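Local coordinates for biogenic amine-binding protein (Rhodnius prolixus, PDB 4GE1), which binds biogenic amines, probably including serotonin and norepinephrine, in the saliva of a blood-feeding insect, and holds tryptamine in its lipocalin barrel, at residues F14-F19 against S80-N85; C43-H48 against E182-L187; I56-S61 against G87-K92; F60-P65 against T69-I74. All blocks are in the same frame, centred on the assembly; numbering follows the deposited sequence.

How the contacts relate
From the N terminus, contact 1 brings the turn into helix 16-19 against the loop at 80-85 and so closes a long loop holding several barrel strands. Contact 2 starts within that loop, at strand 43-50, but ends far beyond it on helix 181-189, so contacts 1 and 2 cross. Contacts 3 and 4 fall entirely within the span of contact 2 and share Phe60 and Ser61 of strand 55-64. Contact 4 is the local hairpin to strand 69-78, whereas contact 3 skips that strand to reach 88-96 and crosses contact 1. Together they join a barrel end, the outer helix and the ligand pocket, and both contacts 3 and 4 touch tryptamine.

Contact 1 (F14-F19 against S80-N85); sequences FNKDNF and SDFDGN
Phe14 and Lys16 both pack on Phe82, joining the turn into the N-terminal helix of this lipocalin to the loop between strands 69-78 and 88-96, toward one end of the beta-barrel. Lys16 runs past Phe82 in the opposite direction and lays CE over one face of the ring, offset toward the rim, in a CH-pi contact 3.8 Å from the Phe82 ring centroid. The lysine runs extended until its last torsion, where a bend (chi4 59°) turns NZ off that line. At 5.1 Å from the centroid of Phe82, NZ can offer at most a weak cation-pi attraction; it also makes a weak bond to a water that bridges to Gly84 O, though the very short second arm of this bridge is doubtful. Phe14 comes to the edge of the same ring, near its plane, with CE2 of Phe14 4.1 Å from CE2 of Phe82. Because its CG stands anti to the backbone N (chi1 -160°), the Phe14 ring swings away from its own amide and sets CZ over one face of the Phe19 ring. Asn15 caps the short helix: its OD1 receives Asn18 N at 3.0 Å, with the donor above the carbonyl plane. The backbones are joined by one short, nearly straight hydrogen bond, Phe14 N to Asn85 O at 2.6 Å, with an N-H...O angle of 177°.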
# COMPACT_ATOMS: atom_id res chain seq x y z
N PHE A 14 6.30 8.07 14.06
CA PHE A 14 5.46 8.11 12.86
C PHE A 14 4.41 9.21 12.99
O PHE A 14 3.57 9.18 13.90
CB PHE A 14 4.79 6.75 12.67
CG PHE A 14 4.28 6.50 11.27
CD1 PHE A 14 5.14 6.53 10.19
CD2 PHE A 14 2.95 6.18 11.06
CE1 PHE A 14 4.68 6.28 8.90
CE2 PHE A 14 2.48 5.92 9.77
CZ PHE A 14 3.34 5.97 8.69
N ASN A 15 4.47 10.20 12.10
CA ASN A 15 3.49 11.28 12.09
C ASN A 15 2.27 10.91 11.25
O ASN A 15 2.26 11.10 10.03
CB ASN A 15 4.11 12.58 11.58
CG ASN A 15 3.22 13.79 11.82
OD1 ASN A 15 2.00 13.73 11.64
ND2 ASN A 15 3.82 14.89 12.23
N LYS A 16 1.25 10.37 11.91
CA LYS A 16 0.06 9.88 11.22
C LYS A 16 -0.64 10.98 10.44
O LYS A 16 -1.03 10.79 9.29
CB LYS A 16 -0.90 9.24 12.22
CG LYS A 16 -0.28 8.11 13.03
CD LYS A 16 -1.33 7.38 13.84
CE LYS A 16 -0.71 6.55 14.94
NZ LYS A 16 0.10 7.39 15.87
N ASP A 17 -0.79 12.14 11.07
CA ASP A 17 -1.47 13.27 10.44
C ASP A 17 -0.86 13.62 9.09
O ASP A 17 -1.59 13.88 8.13
CB ASP A 17 -1.43 14.50 11.36
CG ASP A 17 -2.23 14.30 12.64
OD1 ASP A 17 -3.30 13.67 12.57
OD2 ASP A 17 -1.78 14.77 13.70
N ASN A 18 0.47 13.62 9.01
CA ASN A 18 1.18 13.98 7.79
C ASN A 18 1.27 12.84 6.78
O ASN A 18 1.62 13.05 5.62
CB ASN A 18 2.60 14.46 8.10
CG ASN A 18 2.63 15.80 8.81
OD1 ASN A 18 1.69 16.59 8.72
ND2 ASN A 18 3.72 16.06 9.52
N PHE A 19 0.98 11.62 7.22
CA PHE A 19 1.11 10.48 6.33
C PHE A 19 -0.22 10.09 5.71
O PHE A 19 -0.33 9.96 4.48
CB PHE A 19 1.74 9.28 7.04
CG PHE A 19 2.11 8.15 6.11
CD1 PHE A 19 1.22 7.12 5.87
CD2 PHE A 19 3.34 8.13 5.47
CE1 PHE A 19 1.55 6.07 5.01
CE2 PHE A 19 3.68 7.09 4.62
CZ PHE A 19 2.78 6.06 4.38
N SER A 80 -5.40 3.06 17.59
CA SER A 80 -4.98 2.18 18.68
C SER A 80 -4.48 0.84 18.15
O SER A 80 -4.16 -0.05 18.93
CB SER A 80 -6.11 1.98 19.69
OG SER A 80 -7.25 1.41 19.07
N ASP A 81 -4.42 0.71 16.82
CA ASP A 81 -3.87 -0.49 16.18
C ASP A 81 -2.40 -0.30 15.82
O ASP A 81 -1.78 -1.18 15.25
CB ASP A 81 -4.66 -0.83 14.91
CG ASP A 81 -6.00 -1.47 15.20
OD1 ASP A 81 -6.15 -2.07 16.28
OD2 ASP A 81 -6.90 -1.36 14.34
N PHE A 82 -1.86 0.87 16.14
CA PHE A 82 -0.47 1.19 15.85
C PHE A 82 0.44 0.80 17.00
O PHE A 82 0.02 0.77 18.17
CB PHE A 82 -0.31 2.68 15.56
CG PHE A 82 -0.75 3.06 14.19
CD1 PHE A 82 -2.10 3.06 13.86
CD2 PHE A 82 0.18 3.40 13.22
CE1 PHE A 82 -2.51 3.39 12.58
CE2 PHE A 82 -0.22 3.74 11.95
CZ PHE A 82 -1.57 3.73 11.62
N ASP A 83 1.69 0.53 16.67
CA ASP A 83 2.67 0.06 17.64
C ASP A 83 3.43 1.23 18.27
O ASP A 83 4.51 1.60 17.82
CB ASP A 83 3.64 -0.92 16.98
CG ASP A 83 4.63 -1.51 17.97
OD1 ASP A 83 4.30 -1.56 19.17
OD2 ASP A 83 5.73 -1.92 17.54
N GLY A 84 2.84 1.82 19.30
CA GLY A 84 3.45 2.97 19.94
C GLY A 84 3.63 4.10 18.95
O GLY A 84 2.69 4.48 18.26
N ASN A 85 4.85 4.62 18.87
CA ASN A 85 5.15 5.74 17.98
C ASN A 85 5.68 5.33 16.61
O ASN A 85 6.01 6.17 15.78
CB ASN A 85 6.14 6.69 18.66
CG ASN A 85 5.63 8.11 18.72
OD1 ASN A 85 4.48 8.39 18.38
ND2 ASN A 85 6.49 9.03 19.15
O HOH W 1 2.36 4.97 15.82

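Contact 2 (C43-H48 against E182-L187); sequences CTKFLH and ETLQKL
Leu47 turns its CG away from its own amide nitrogen (chi1 -162°) and so reaches out from its strand to the C-terminal helix, while Leu184 leans back with CG anti to its carbonyl carbon (chi1 -74°). The contact packs helix 181-189 on the outer wall of the lipocalin beta-barrel, and the short helical and strand segments run nearly side by side, their axes 8.7 Å apart at a crossing angle of -27°. Leu184 divides its two methyl groups over Lys45. CD1 of Leu184 touches the aliphatic CG of Lys45 at 4.0 Å, and CD2 of Leu184 approaches the backbone O of Lys45 at the same separation. The lysine stem is fully extended beyond CG, so its methylenes can lie against the leucine while NZ carries on to a salt bridge with Asp181 and a hydrogen bond with Tyr25 OH. Leu184 also touches Val59 and Ser61 of the next strand. No hydrogen bond links the two segments; the contact is van der Waals packing of leucine methyls on backbone and side-chain atoms, whereas the disulfide from Cys43 to Cys177 ties the start of the strand to the chain before the helix. Phe46 points the other way, into the barrel. Toward the exposed side, Gln185 folds at chi2 and brings OE1 to 4.2 Å from CD2 of Leu47. That same methyl, Leu47 CD2, rests 4.2 Å from CB of Leu184.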
# COMPACT_ATOMS: atom_id res chain seq x y z
N CYS A 43 -0.86 -1.34 -11.90
CA CYS A 43 -0.70 0.07 -11.57
C CYS A 43 -1.63 0.35 -10.40
O CYS A 43 -2.86 0.27 -10.54
CB CYS A 43 -1.13 0.95 -12.75
SG CYS A 43 -0.29 0.58 -14.30
N THR A 44 -1.05 0.64 -9.24
CA THR A 44 -1.87 0.87 -8.06
C THR A 44 -1.76 2.31 -7.57
O THR A 44 -0.67 2.87 -7.45
CB THR A 44 -1.55 -0.11 -6.92
OG1 THR A 44 -1.98 -1.43 -7.28
CG2 THR A 44 -2.29 0.32 -5.65
N LYS A 45 -2.91 2.92 -7.32
CA LYS A 45 -2.96 4.21 -6.66
C LYS A 45 -3.88 4.03 -5.47
O LYS A 45 -4.88 3.30 -5.56
CB LYS A 45 -3.51 5.29 -7.60
CG LYS A 45 -3.77 6.63 -6.94
CD LYS A 45 -4.21 7.68 -7.96
CE LYS A 45 -4.34 9.06 -7.33
NZ LYS A 45 -4.61 10.13 -8.35
N PHE A 46 -3.54 4.64 -4.35
CA PHE A 46 -4.47 4.60 -3.23
C PHE A 46 -4.71 5.94 -2.56
O PHE A 46 -3.87 6.85 -2.62
CB PHE A 46 -4.19 3.45 -2.24
CG PHE A 46 -2.85 3.50 -1.54
CD1 PHE A 46 -2.76 3.88 -0.21
CD2 PHE A 46 -1.69 3.08 -2.19
CE1 PHE A 46 -1.53 3.89 0.46
CE2 PHE A 46 -0.46 3.08 -1.52
CZ PHE A 46 -0.38 3.49 -0.20
N LEU A 47 -5.88 6.06 -1.96
CA LEU A 47 -6.32 7.29 -1.33
C LEU A 47 -6.61 7.00 0.13
O LEU A 47 -7.29 6.03 0.45
CB LEU A 47 -7.60 7.78 -2.02
CG LEU A 47 -8.04 9.23 -1.85
CD1 LEU A 47 -7.03 10.14 -2.52
CD2 LEU A 47 -9.42 9.44 -2.44
N HIS A 48 -6.11 7.83 1.04
CA HIS A 48 -6.40 7.54 2.43
C HIS A 48 -6.60 8.74 3.35
O HIS A 48 -6.25 9.87 3.03
CB HIS A 48 -5.40 6.51 3.02
CG HIS A 48 -3.97 6.93 2.97
ND1 HIS A 48 -2.93 6.06 3.21
CD2 HIS A 48 -3.41 8.14 2.71
CE1 HIS A 48 -1.78 6.72 3.10
NE2 HIS A 48 -2.04 7.97 2.80
N GLU A 182 -12.38 8.17 -9.52
CA GLU A 182 -13.75 8.43 -9.10
C GLU A 182 -14.23 7.35 -8.13
O GLU A 182 -14.93 7.65 -7.16
CB GLU A 182 -14.71 8.60 -10.29
CG GLU A 182 -15.49 7.36 -10.65
CD GLU A 182 -16.90 7.68 -11.13
OE1 GLU A 182 -17.07 8.69 -11.85
OE2 GLU A 182 -17.83 6.93 -10.78
N THR A 183 -13.82 6.11 -8.36
CA THR A 183 -14.17 5.03 -7.43
C THR A 183 -13.43 5.21 -6.12
O THR A 183 -13.97 4.95 -5.04
CB THR A 183 -13.89 3.63 -8.02
OG1 THR A 183 -14.79 3.38 -9.10
CG2 THR A 183 -14.09 2.56 -6.96
N LEU A 184 -12.18 5.67 -6.21
CA LEU A 184 -11.39 5.91 -5.02
C LEU A 184 -12.11 6.91 -4.11
O LEU A 184 -12.32 6.65 -2.92
CB LEU A 184 -10.00 6.46 -5.39
CG LEU A 184 -8.94 5.50 -5.98
CD1 LEU A 184 -7.66 6.27 -6.24
CD2 LEU A 184 -8.66 4.34 -5.04
N GLN A 185 -12.50 8.05 -4.68
CA GLN A 185 -13.18 9.10 -3.92
C GLN A 185 -14.53 8.60 -3.37
O GLN A 185 -14.84 8.79 -2.20
CB GLN A 185 -13.37 10.35 -4.80
CG GLN A 185 -14.34 11.40 -4.25
CD GLN A 185 -13.76 12.19 -3.08
OE1 GLN A 185 -12.55 12.21 -2.85
NE2 GLN A 185 -14.65 12.85 -2.33
N LYS A 186 -15.30 7.92 -4.21
CA LYS A 186 -16.59 7.39 -3.81
C LYS A 186 -16.50 6.37 -2.66
O LYS A 186 -17.25 6.46 -1.68
CB LYS A 186 -17.28 6.76 -5.02
CG LYS A 186 -18.72 6.38 -4.80
CD LYS A 186 -19.29 5.73 -6.05
CE LYS A 186 -18.56 4.42 -6.35
NZ LYS A 186 -18.82 3.40 -5.30
N LEU A 187 -15.60 5.40 -2.76
CA LEU A 187 -15.50 4.38 -1.72
C LEU A 187 -14.97 4.97 -0.41
O LEU A 187 -15.37 4.56 0.68
CB LEU A 187 -14.66 3.18 -2.18
CG LEU A 187 -15.33 2.28 -3.23
CD1 LEU A 187 -14.44 1.13 -3.62
CD2 LEU A 187 -16.66 1.76 -2.70

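Contact 3 (I56-S61 against G87-K92); sequences IKEVFS and GKYTAK. With TSS (2-(1H-indol-3-yl)ethanamine), chain E.
The Tyr89 ring meets Glu58 at its edge, close to the ring plane, while the carboxylate is turned 38° from that plane; on one face the tyrosine stacks with Phe82. Phe60, on the same strand as Glu58, has tryptamine on one face, with the amine nitrogen N1 3.0 Å above the ring plane and over its centre, and Phe46 stacked on the other. Tyr89 and Glu58 approach from opposite directions, and the phenol OH donates to Glu58 OE2 at 2.7 Å. The oxygen is met on its syn side, 18° out of the carboxylate plane. The chain, extended beyond CG, carries the Glu58 carboxylate inward, where its other oxygen, OE1, is bonded to His48 ND1; this second partner should help hold the buried group in orientation. Tyr89 OH also lies 3.9 Å from CH2 of the tryptamine indole, so the pair borders the ligand pocket. The bond spans the inside of the lipocalin barrel between non-adjacent strands: strand 69-78 separates 55-64 from 88-96, strand 43-50 flanks 55-64 on its other side, and helix 181-189 covers Val59 on the outer surface.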
# COMPACT_ATOMS: atom_id res chain seq x y z
N ILE A 56 -8.65 5.14 10.44
CA ILE A 56 -7.85 5.28 9.23
C ILE A 56 -8.47 4.43 8.13
O ILE A 56 -8.85 3.28 8.37
CB ILE A 56 -6.36 4.92 9.46
CG1 ILE A 56 -5.70 5.95 10.37
CG2 ILE A 56 -5.61 4.86 8.14
CD1 ILE A 56 -5.86 5.66 11.82
N LYS A 57 -8.59 4.99 6.94
CA LYS A 57 -9.26 4.30 5.85
C LYS A 57 -8.41 4.45 4.61
O LYS A 57 -7.96 5.54 4.31
CB LYS A 57 -10.64 4.92 5.62
CG LYS A 57 -11.47 4.24 4.55
CD LYS A 57 -12.93 4.65 4.68
CE LYS A 57 -13.83 3.95 3.69
NZ LYS A 57 -15.25 4.38 3.89
N GLU A 58 -8.17 3.34 3.91
CA GLU A 58 -7.28 3.38 2.75
C GLU A 58 -7.89 2.62 1.58
O GLU A 58 -8.16 1.42 1.69
CB GLU A 58 -5.91 2.81 3.09
CG GLU A 58 -5.36 3.25 4.45
CD GLU A 58 -3.96 2.72 4.71
OE1 GLU A 58 -3.01 3.19 4.04
OE2 GLU A 58 -3.80 1.84 5.58
N VAL A 59 -8.13 3.32 0.48
CA VAL A 59 -8.82 2.73 -0.66
C VAL A 59 -7.89 2.57 -1.84
O VAL A 59 -7.27 3.54 -2.28
CB VAL A 59 -10.04 3.57 -1.08
CG1 VAL A 59 -10.67 2.99 -2.33
CG2 VAL A 59 -11.06 3.63 0.05
N PHE A 60 -7.80 1.33 -2.35
CA PHE A 60 -6.85 1.01 -3.42
C PHE A 60 -7.55 0.76 -4.76
O PHE A 60 -8.56 0.06 -4.83
CB PHE A 60 -6.03 -0.24 -3.06
CG PHE A 60 -5.18 -0.08 -1.81
CD1 PHE A 60 -5.73 -0.25 -0.55
CD2 PHE A 60 -3.82 0.19 -1.91
CE1 PHE A 60 -4.95 -0.12 0.59
CE2 PHE A 60 -3.03 0.32 -0.76
CZ PHE A 60 -3.60 0.16 0.48
N SER A 61 -7.00 1.35 -5.82
CA SER A 61 -7.38 1.01 -7.18
C SER A 61 -6.21 0.25 -7.83
O SER A 61 -5.13 0.80 -8.02
CB SER A 61 -7.70 2.29 -7.97
OG SER A 61 -7.69 2.06 -9.37
N GLY A 87 5.95 3.35 12.76
CA GLY A 87 5.15 3.21 11.56
C GLY A 87 4.77 1.77 11.33
O GLY A 87 5.15 1.16 10.33
N LYS A 88 4.00 1.22 12.26
CA LYS A 88 3.64 -0.20 12.22
C LYS A 88 2.25 -0.42 12.78
O LYS A 88 1.92 0.05 13.87
CB LYS A 88 4.65 -1.02 13.01
CG LYS A 88 4.31 -2.49 13.13
CD LYS A 88 5.45 -3.25 13.79
CE LYS A 88 5.16 -4.74 13.88
NZ LYS A 88 5.01 -5.38 12.53
N TYR A 89 1.42 -1.14 12.03
CA TYR A 89 0.05 -1.35 12.45
C TYR A 89 -0.56 -2.57 11.78
O TYR A 89 -0.02 -3.11 10.82
CB TYR A 89 -0.82 -0.10 12.18
CG TYR A 89 -0.97 0.30 10.73
CD1 TYR A 89 -2.16 0.08 10.04
CD2 TYR A 89 0.07 0.92 10.04
CE1 TYR A 89 -2.31 0.45 8.70
CE2 TYR A 89 -0.07 1.29 8.70
CZ TYR A 89 -1.27 1.05 8.04
OH TYR A 89 -1.41 1.42 6.72
N THR A 90 -1.70 -3.00 12.31
CA THR A 90 -2.48 -4.04 11.70
C THR A 90 -3.78 -3.45 11.14
O THR A 90 -4.38 -2.55 11.74
CB THR A 90 -2.82 -5.14 12.71
OG1 THR A 90 -1.65 -5.45 13.48
CG2 THR A 90 -3.28 -6.40 11.98
N ALA A 91 -4.20 -3.95 10.00
CA ALA A 91 -5.42 -3.47 9.38
C ALA A 91 -6.25 -4.66 8.93
O ALA A 91 -5.73 -5.75 8.67
CB ALA A 91 -5.09 -2.57 8.20
N LYS A 92 -7.56 -4.46 8.90
CA LYS A 92 -8.45 -5.38 8.22
C LYS A 92 -8.54 -4.89 6.78
O LYS A 92 -8.87 -3.72 6.52
CB LYS A 92 -9.83 -5.38 8.88
CG LYS A 92 -10.86 -6.29 8.20
CD LYS A 92 -10.30 -7.69 7.99
CE LYS A 92 -11.37 -8.75 8.17
NZ LYS A 92 -11.83 -8.82 9.58
N1 TSS E . -3.74 -2.92 -1.09
CA TSS E . -3.14 -4.10 -0.50
CB TSS E . -1.65 -4.12 -0.40
CG TSS E . -0.95 -2.84 -0.08
CD1 TSS E . -0.15 -2.09 -0.93
NE1 TSS E . 0.32 -1.01 -0.27
CE2 TSS E . -0.17 -1.02 1.02
CD2 TSS E . -0.95 -2.14 1.17
CZ2 TSS E . 0.01 -0.11 2.10
CH2 TSS E . -0.60 -0.37 3.33
CZ3 TSS E . -1.40 -1.51 3.48
CE3 TSS E . -1.57 -2.39 2.41

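Contact 4 (F60-P65 against T69-I74); sequences FSNYNP and TYSYDI. With TSS (2-(1H-indol-3-yl)ethanamine), chain E.
Phe60 and Asp73 pair at the pocket end of an antiparallel beta hairpin, strands 55-64 and 69-78 of the lipocalin barrel, and close packing runs from this pair through to Tyr63 and Tyr70. On the face carrying Phe60, Asn62 and Asp73, the Asn62 amide is held by two bonds from ND2: to OD1 of Asp73 at 3.0 Å and to OG of Ser71 at 3.1 Å. Both partners lie near the amide plane, and since Asn62 OD1 is bonded to Thr44 OG1, the rotation of the group is fixed. Asp73 reaches Asn62 because its CG sits between the backbone N and the carbonyl carbon (chi1 58°). The other face carries Ser61 and the tyrosines Tyr63, Tyr70 and Tyr72. CD1 of Tyr63 lies over the centre of the Tyr70 ring, 3.5 Å from its CZ, with the two ring planes at 46°; Tyr70 OH goes on to Gln178 and Tyr72 OH to Asp180. Only the side chains of the last pair, Asn64 and Thr69, meet loosely. Thr69 is exposed, and its OG1 comes no nearer than 4.2 Å to CB of Asn64, so this pair is joined mainly by the backbone: Asn64 N to Thr69 O at 2.8 Å and the longer return bond. At the buried end Asp73 OD2, also bonded by Asn93 ND2, probably complements the ligand's charge, accepting from N1 of tryptamine at 2.7 Å.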
# COMPACT_ATOMS: atom_id res chain seq x y z
N PHE A 60 -7.80 1.33 -2.35
CA PHE A 60 -6.85 1.01 -3.42
C PHE A 60 -7.55 0.76 -4.76
O PHE A 60 -8.56 0.06 -4.83
CB PHE A 60 -6.03 -0.24 -3.06
CG PHE A 60 -5.18 -0.08 -1.81
CD1 PHE A 60 -5.73 -0.25 -0.55
CD2 PHE A 60 -3.82 0.19 -1.91
CE1 PHE A 60 -4.95 -0.12 0.59
CE2 PHE A 60 -3.03 0.32 -0.76
CZ PHE A 60 -3.60 0.16 0.48
N SER A 61 -7.00 1.35 -5.82
CA SER A 61 -7.38 1.01 -7.18
C SER A 61 -6.21 0.25 -7.83
O SER A 61 -5.13 0.80 -8.02
CB SER A 61 -7.70 2.29 -7.97
OG SER A 61 -7.69 2.06 -9.37
N ASN A 62 -6.43 -1.02 -8.17
CA ASN A 62 -5.39 -1.79 -8.84
C ASN A 62 -5.79 -2.09 -10.27
O ASN A 62 -6.76 -2.80 -10.50
CB ASN A 62 -5.13 -3.10 -8.11
CG ASN A 62 -5.03 -2.92 -6.63
OD1 ASN A 62 -4.11 -2.27 -6.13
ND2 ASN A 62 -5.97 -3.50 -5.91
N TYR A 63 -5.02 -1.57 -11.21
CA TYR A 63 -5.32 -1.73 -12.62
C TYR A 63 -4.30 -2.63 -13.31
O TYR A 63 -3.09 -2.36 -13.25
CB TYR A 63 -5.35 -0.38 -13.32
CG TYR A 63 -5.66 -0.50 -14.79
CD1 TYR A 63 -6.93 -0.87 -15.21
CD2 TYR A 63 -4.69 -0.27 -15.76
CE1 TYR A 63 -7.24 -0.99 -16.54
CE2 TYR A 63 -4.99 -0.39 -17.11
CZ TYR A 63 -6.26 -0.75 -17.49
OH TYR A 63 -6.58 -0.87 -18.83
N ASN A 64 -4.79 -3.69 -13.95
CA ASN A 64 -3.94 -4.59 -14.74
C ASN A 64 -4.05 -4.29 -16.24
O ASN A 64 -5.06 -4.61 -16.86
CB ASN A 64 -4.32 -6.05 -14.47
CG ASN A 64 -3.36 -7.03 -15.15
OD1 ASN A 64 -3.51 -7.36 -16.32
ND2 ASN A 64 -2.36 -7.49 -14.40
N PRO A 65 -3.02 -3.65 -16.81
CA PRO A 65 -3.02 -3.29 -18.24
C PRO A 65 -3.16 -4.49 -19.19
O PRO A 65 -3.82 -4.36 -20.23
CB PRO A 65 -1.66 -2.63 -18.43
CG PRO A 65 -1.30 -2.12 -17.06
CD PRO A 65 -1.83 -3.15 -16.12
N THR A 69 -8.22 -4.52 -16.56
CA THR A 69 -9.22 -4.67 -15.52
C THR A 69 -8.77 -4.05 -14.21
O THR A 69 -7.57 -3.90 -13.95
CB THR A 69 -9.59 -6.15 -15.30
OG1 THR A 69 -8.43 -6.86 -14.86
CG2 THR A 69 -10.10 -6.78 -16.60
N TYR A 70 -9.74 -3.70 -13.39
CA TYR A 70 -9.49 -3.09 -12.10
C TYR A 70 -9.84 -4.06 -11.01
O TYR A 70 -10.77 -4.86 -11.15
CB TYR A 70 -10.38 -1.86 -11.91
CG TYR A 70 -9.94 -0.64 -12.67
CD1 TYR A 70 -10.50 -0.34 -13.92
CD2 TYR A 70 -8.98 0.22 -12.15
CE1 TYR A 70 -10.11 0.79 -14.62
CE2 TYR A 70 -8.58 1.35 -12.85
CZ TYR A 70 -9.15 1.63 -14.08
OH TYR A 70 -8.76 2.74 -14.78
N SER A 71 -9.11 -3.99 -9.90
CA SER A 71 -9.55 -4.60 -8.66
C SER A 71 -9.43 -3.55 -7.57
O SER A 71 -8.60 -2.65 -7.65
CB SER A 71 -8.70 -5.82 -8.32
OG SER A 71 -7.40 -5.40 -7.95
N TYR A 72 -10.26 -3.67 -6.54
CA TYR A 72 -10.32 -2.68 -5.48
C TYR A 72 -10.24 -3.36 -4.12
O TYR A 72 -10.74 -4.47 -3.94
CB TYR A 72 -11.62 -1.87 -5.57
CG TYR A 72 -11.91 -1.31 -6.94
CD1 TYR A 72 -12.70 -2.03 -7.85
CD2 TYR A 72 -11.42 -0.07 -7.33
CE1 TYR A 72 -12.98 -1.52 -9.12
CE2 TYR A 72 -11.69 0.45 -8.60
CZ TYR A 72 -12.48 -0.28 -9.49
OH TYR A 72 -12.76 0.23 -10.74
N ASP A 73 -9.59 -2.69 -3.17
CA ASP A 73 -9.58 -3.16 -1.79
C ASP A 73 -9.48 -1.98 -0.82
O ASP A 73 -9.11 -0.87 -1.21
CB ASP A 73 -8.48 -4.22 -1.53
CG ASP A 73 -7.08 -3.74 -1.85
OD1 ASP A 73 -6.64 -3.95 -3.00
OD2 ASP A 73 -6.40 -3.20 -0.94
N ILE A 74 -9.85 -2.22 0.43
CA ILE A 74 -9.88 -1.13 1.40
C ILE A 74 -9.32 -1.60 2.72
O ILE A 74 -9.72 -2.64 3.24
CB ILE A 74 -11.32 -0.63 1.64
CG1 ILE A 74 -12.01 -0.31 0.31
CG2 ILE A 74 -11.30 0.59 2.57
CD1 ILE A 74 -13.50 -0.01 0.44
N1 TSS E . -3.74 -2.92 -1.09
CA TSS E . -3.14 -4.10 -0.50
CB TSS E . -1.65 -4.12 -0.40
CG TSS E . -0.95 -2.84 -0.08
CD1 TSS E . -0.15 -2.09 -0.93
NE1 TSS E . 0.32 -1.01 -0.27
CE2 TSS E . -0.17 -1.02 1.02
CD2 TSS E . -0.95 -2.14 1.17
CZ2 TSS E . 0.01 -0.11 2.10
CH2 TSS E . -0.60 -0.37 3.33
CZ3 TSS E . -1.40 -1.51 3.48
CE3 TSS E . -1.57 -2.39 2.41